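Local coordinates for protein L-ornithine N(5)-monooxygenase (Pseudomonas aeruginosa, PDB 3S5W) that hydroxylates the side-chain nitrogen of L-ornithine with FAD, NADPH and molecular oxygen, the first step toward the hydroxamate groups of the siderophore pyoverdin, at residues Ser158-Arg166 / Glu406-Ala414. Numbering follows the deposited sequence.
Sequences SAGQVEALR and ERCKVAIYA
Val162 is gripped through both its backbone polar groups by the chain at Arg407-Lys409. Its N donates to Arg407 O (2.9 Å) and its O accepts from Lys409 N (3.0 Å). The two bonds straddle Cys408 and make a single parallel bridge, with the segments running only 12° apart. Followed outward, the Val162 side chain starts with CB against Cys408 CA (3.9 Å) and SG; CG2 stays near Arg407 O, while CG1, anti to the backbone N (chi1 -175°), reaches Val410 CG2 at 4.0 Å. Val410 CG2 also sits against the branch of Leu165, 3.8 Å from Leu165 CG, with CD1 and CD2 close by. Val410 CG1 instead covers the backbone at Ala164 N (3.6 Å). Farther along, Leu165 CD1 meets Ile412 CG1 crosswise, and Leu184 touches both residues. At the solvent-facing end, Lys409 CB and CG lie beside Glu163 OE1, but Lys409 NZ stays 5.8 Å from Glu163 OE1, too far for a salt bridge, so any attraction is probably weak. Gln161 OE1 rests on the aliphatic start of Arg407, whose guanidinium turns away to salt bridges with Asp405 and Glu389. The contact joins the beta hairpin of strands 148-158 and 161-171 to the chain entering strand 411-414, which pairs in parallel with 183-186 in the mixed sheet of the FAD-binding, Rossmann-like domain.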
ATOM      1  N   SER A 158     -19.311 -24.970 -17.015  1.00 57.91           N
ATOM      2  CA  SER A 158     -20.217 -26.118 -16.856  1.00 58.81           C
ATOM      3  C   SER A 158     -21.565 -25.789 -17.513  1.00 58.84           C
ATOM      4  O   SER A 158     -22.406 -25.109 -16.911  1.00 59.24           O
ATOM      5  CB  SER A 158     -20.377 -26.491 -15.368  1.00 59.15           C
ATOM      6  OG  SER A 158     -21.363 -27.500 -15.165  1.00 60.18           O
ATOM      7  N   ALA A 159     -21.745 -26.267 -18.750  1.00 58.73           N
ATOM      8  CA  ALA A 159     -22.907 -25.944 -19.597  1.00 58.31           C
ATOM      9  C   ALA A 159     -22.941 -24.477 -20.066  1.00 58.02           C
ATOM     10  O   ALA A 159     -24.000 -23.847 -20.077  1.00 58.10           O
ATOM     11  CB  ALA A 159     -24.247 -26.352 -18.908  1.00 58.28           C
ATOM     12  N   GLY A 160     -21.783 -23.942 -20.460  1.00 57.36           N
ATOM     13  CA  GLY A 160     -21.689 -22.559 -20.962  1.00 56.76           C
ATOM     14  C   GLY A 160     -21.613 -21.475 -19.881  1.00 56.48           C
ATOM     15  O   GLY A 160     -21.370 -20.306 -20.195  1.00 56.27           O
ATOM     16  N   GLN A 161     -21.826 -21.865 -18.618  1.00 55.75           N
ATOM     17  CA  GLN A 161     -21.815 -20.929 -17.474  1.00 55.06           C
ATOM     18  C   GLN A 161     -20.566 -21.091 -16.576  1.00 53.85           C
ATOM     19  O   GLN A 161     -20.128 -22.209 -16.303  1.00 53.61           O
ATOM     20  CB  GLN A 161     -23.088 -21.083 -16.618  1.00 55.41           C
ATOM     21  CG  GLN A 161     -24.410 -21.318 -17.385  1.00 56.68           C
ATOM     22  CD  GLN A 161     -25.127 -20.042 -17.799  1.00 59.09           C
ATOM     23  OE1 GLN A 161     -24.591 -19.211 -18.546  1.00 59.42           O
ATOM     24  NE2 GLN A 161     -26.365 -19.889 -17.328  1.00 59.37           N
ATOM     25  N   VAL A 162     -20.010 -19.965 -16.119  1.00 52.47           N
ATOM     26  CA  VAL A 162     -18.899 -19.972 -15.161  1.00 50.87           C
ATOM     27  C   VAL A 162     -19.443 -20.254 -13.757  1.00 50.15           C
ATOM     28  O   VAL A 162     -19.958 -19.353 -13.097  1.00 50.39           O
ATOM     29  CB  VAL A 162     -18.116 -18.627 -15.180  1.00 50.88           C
ATOM     30  CG1 VAL A 162     -16.896 -18.702 -14.277  1.00 49.79           C
ATOM     31  CG2 VAL A 162     -17.694 -18.269 -16.598  1.00 50.49           C
ATOM     32  N   GLU A 163     -19.338 -21.502 -13.313  1.00 49.03           N
ATOM     33  CA  GLU A 163     -19.899 -21.928 -12.030  1.00 48.48           C
ATOM     34  C   GLU A 163     -18.884 -21.876 -10.897  1.00 46.42           C
ATOM     35  O   GLU A 163     -19.245 -21.965  -9.734  1.00 46.08           O
ATOM     36  CB  GLU A 163     -20.453 -23.361 -12.113  1.00 49.29           C
ATOM     37  CG  GLU A 163     -21.519 -23.611 -13.194  1.00 53.76           C
ATOM     38  CD  GLU A 163     -22.850 -22.906 -12.939  1.00 57.54           C
ATOM     39  OE1 GLU A 163     -23.042 -22.307 -11.856  1.00 59.16           O
ATOM     40  OE2 GLU A 163     -23.710 -22.952 -13.846  1.00 59.72           O
ATOM     41  N   ALA A 164     -17.608 -21.792 -11.249  1.00 44.70           N
ATOM     42  CA  ALA A 164     -16.538 -21.752 -10.261  1.00 42.56           C
ATOM     43  C   ALA A 164     -15.275 -21.190 -10.903  1.00 41.27           C
ATOM     44  O   ALA A 164     -15.211 -21.001 -12.123  1.00 41.49           O
ATOM     45  CB  ALA A 164     -16.299 -23.143  -9.647  1.00 42.18           C
ATOM     46  N   LEU A 165     -14.281 -20.892 -10.078  1.00 38.91           N
ATOM     47  CA  LEU A 165     -13.050 -20.329 -10.572  1.00 37.19           C
ATOM     48  C   LEU A 165     -11.915 -21.222 -10.165  1.00 35.52           C
ATOM     49  O   LEU A 165     -11.933 -21.791  -9.083  1.00 34.69           O
ATOM     50  CB  LEU A 165     -12.844 -18.893 -10.027  1.00 37.19           C
ATOM     51  CG  LEU A 165     -13.826 -17.812 -10.490  1.00 36.91           C
ATOM     52  CD1 LEU A 165     -13.688 -16.587  -9.588  1.00 36.22           C
ATOM     53  CD2 LEU A 165     -13.627 -17.439 -11.973  1.00 35.81           C
ATOM     54  N   ARG A 166     -10.944 -21.352 -11.058  1.00 35.48           N
ATOM     55  CA  ARG A 166      -9.730 -22.096 -10.777  1.00 35.53           C
ATOM     56  C   ARG A 166      -8.675 -21.080 -10.376  1.00 34.40           C
ATOM     57  O   ARG A 166      -8.390 -20.158 -11.144  1.00 33.92           O
ATOM     58  CB  ARG A 166      -9.245 -22.850 -12.031  1.00 36.71           C
ATOM     59  CG  ARG A 166     -10.082 -24.056 -12.414  1.00 39.49           C
ATOM     60  CD  ARG A 166      -9.882 -24.450 -13.922  1.00 43.77           C
ATOM     61  NE  ARG A 166      -8.468 -24.564 -14.292  1.00 45.53           N
ATOM     62  CZ  ARG A 166      -7.709 -25.636 -14.074  1.00 48.00           C
ATOM     63  NH1 ARG A 166      -8.229 -26.710 -13.499  1.00 50.15           N
ATOM     64  NH2 ARG A 166      -6.427 -25.642 -14.434  1.00 47.80           N
ATOM     65  N   GLU A 406     -24.027 -12.009 -17.740  1.00 55.25           N
ATOM     66  CA  GLU A 406     -24.876 -13.048 -17.108  1.00 55.97           C
ATOM     67  C   GLU A 406     -24.321 -14.492 -17.103  1.00 55.62           C
ATOM     68  O   GLU A 406     -24.728 -15.290 -16.257  1.00 56.07           O
ATOM     69  CB  GLU A 406     -26.332 -13.002 -17.639  1.00 56.20           C
ATOM     70  CG  GLU A 406     -27.172 -11.844 -17.060  1.00 58.58           C
ATOM     71  CD  GLU A 406     -28.696 -12.044 -17.207  1.00 62.19           C
ATOM     72  OE1 GLU A 406     -29.389 -12.186 -16.169  1.00 63.28           O
ATOM     73  OE2 GLU A 406     -29.207 -12.063 -18.349  1.00 62.52           O
ATOM     74  N   ARG A 407     -23.392 -14.821 -18.009  1.00 55.39           N
ATOM     75  CA  ARG A 407     -22.736 -16.156 -18.027  1.00 55.02           C
ATOM     76  C   ARG A 407     -21.878 -16.435 -16.774  1.00 54.49           C
ATOM     77  O   ARG A 407     -21.693 -17.588 -16.363  1.00 54.57           O
ATOM     78  CB  ARG A 407     -21.849 -16.326 -19.267  1.00 55.28           C
ATOM     79  CG  ARG A 407     -22.573 -16.518 -20.601  1.00 56.21           C
ATOM     80  CD  ARG A 407     -21.577 -16.396 -21.750  1.00 57.63           C
ATOM     81  NE  ARG A 407     -21.083 -15.022 -21.872  1.00 58.18           N
ATOM     82  CZ  ARG A 407     -19.963 -14.647 -22.485  1.00 57.79           C
ATOM     83  NH1 ARG A 407     -19.161 -15.526 -23.067  1.00 58.35           N
ATOM     84  NH2 ARG A 407     -19.643 -13.366 -22.512  1.00 58.54           N
ATOM     85  N   CYS A 408     -21.340 -15.373 -16.188  1.00 53.51           N
ATOM     86  CA  CYS A 408     -20.493 -15.494 -15.012  1.00 52.35           C
ATOM     87  C   CYS A 408     -21.376 -15.527 -13.762  1.00 51.35           C
ATOM     88  O   CYS A 408     -22.004 -14.532 -13.407  1.00 51.52           O
ATOM     89  CB  CYS A 408     -19.500 -14.333 -14.987  1.00 52.57           C
ATOM     90  SG  CYS A 408     -18.002 -14.580 -14.007  1.00 52.88           S
ATOM     91  N   LYS A 409     -21.437 -16.693 -13.126  1.00 50.03           N
ATOM     92  CA  LYS A 409     -22.287 -16.934 -11.957  1.00 48.78           C
ATOM     93  C   LYS A 409     -21.523 -16.751 -10.631  1.00 47.20           C
ATOM     94  O   LYS A 409     -22.113 -16.823  -9.543  1.00 46.96           O
ATOM     95  CB  LYS A 409     -22.858 -18.358 -12.004  1.00 49.78           C
ATOM     96  CG  LYS A 409     -23.611 -18.715 -13.297  1.00 51.76           C
ATOM     97  CD  LYS A 409     -25.031 -18.156 -13.301  1.00 55.91           C
ATOM     98  CE  LYS A 409     -25.944 -18.992 -12.397  1.00 58.59           C
ATOM     99  NZ  LYS A 409     -27.298 -18.402 -12.290  1.00 60.70           N
ATOM    100  N   VAL A 410     -20.211 -16.561 -10.735  1.00 44.67           N
ATOM    101  CA  VAL A 410     -19.350 -16.405  -9.564  1.00 42.24           C
ATOM    102  C   VAL A 410     -19.224 -14.916  -9.240  1.00 40.47           C
ATOM    103  O   VAL A 410     -19.395 -14.068 -10.121  1.00 40.48           O
ATOM    104  CB  VAL A 410     -17.947 -17.003  -9.792  1.00 42.05           C
ATOM    105  CG1 VAL A 410     -18.031 -18.509  -9.949  1.00 42.28           C
ATOM    106  CG2 VAL A 410     -17.284 -16.378 -10.999  1.00 42.57           C
ATOM    107  N   ALA A 411     -18.920 -14.620  -7.979  1.00 38.27           N
ATOM    108  CA  ALA A 411     -18.723 -13.238  -7.522  1.00 35.51           C
ATOM    109  C   ALA A 411     -17.224 -12.987  -7.381  1.00 33.22           C
ATOM    110  O   ALA A 411     -16.515 -13.797  -6.774  1.00 32.44           O
ATOM    111  CB  ALA A 411     -19.454 -13.017  -6.190  1.00 35.24           C
ATOM    112  N   ILE A 412     -16.745 -11.892  -7.976  1.00 30.82           N
ATOM    113  CA  ILE A 412     -15.356 -11.457  -7.839  1.00 28.90           C
ATOM    114  C   ILE A 412     -15.330 -10.043  -7.225  1.00 28.13           C
ATOM    115  O   ILE A 412     -15.959  -9.126  -7.747  1.00 26.99           O
ATOM    116  CB  ILE A 412     -14.637 -11.433  -9.196  1.00 29.84           C
ATOM    117  CG1 ILE A 412     -14.776 -12.822  -9.891  1.00 30.20           C
ATOM    118  CG2 ILE A 412     -13.161 -11.000  -9.021  1.00 28.15           C
ATOM    119  CD1 ILE A 412     -14.500 -12.800 -11.355  1.00 33.61           C
ATOM    120  N   TYR A 413     -14.618  -9.901  -6.113  1.00 27.51           N
ATOM    121  CA  TYR A 413     -14.489  -8.600  -5.435  1.00 26.52           C
ATOM    122  C   TYR A 413     -13.033  -8.142  -5.531  1.00 27.03           C
ATOM    123  O   TYR A 413     -12.122  -8.964  -5.657  1.00 25.40           O
ATOM    124  CB  TYR A 413     -14.905  -8.742  -3.970  1.00 26.54           C
ATOM    125  CG  TYR A 413     -16.331  -9.184  -3.760  1.00 27.85           C
ATOM    126  CD1 TYR A 413     -16.679 -10.542  -3.770  1.00 29.22           C
ATOM    127  CD2 TYR A 413     -17.340  -8.256  -3.523  1.00 29.41           C
ATOM    128  CE1 TYR A 413     -18.006 -10.954  -3.563  1.00 29.99           C
ATOM    129  CE2 TYR A 413     -18.661  -8.664  -3.301  1.00 29.90           C
ATOM    130  CZ  TYR A 413     -18.981 -10.026  -3.330  1.00 30.73           C
ATOM    131  OH  TYR A 413     -20.291 -10.433  -3.125  1.00 32.41           O
ATOM    132  N   ALA A 414     -12.808  -6.826  -5.478  1.00 26.40           N
ATOM    133  CA  ALA A 414     -11.456  -6.289  -5.460  1.00 25.27           C
ATOM    134  C   ALA A 414     -11.364  -5.191  -4.402  1.00 25.12           C
ATOM    135  O   ALA A 414     -12.288  -4.428  -4.262  1.00 24.71           O
ATOM    136  CB  ALA A 414     -11.079  -5.753  -6.825  1.00 26.40           C
TER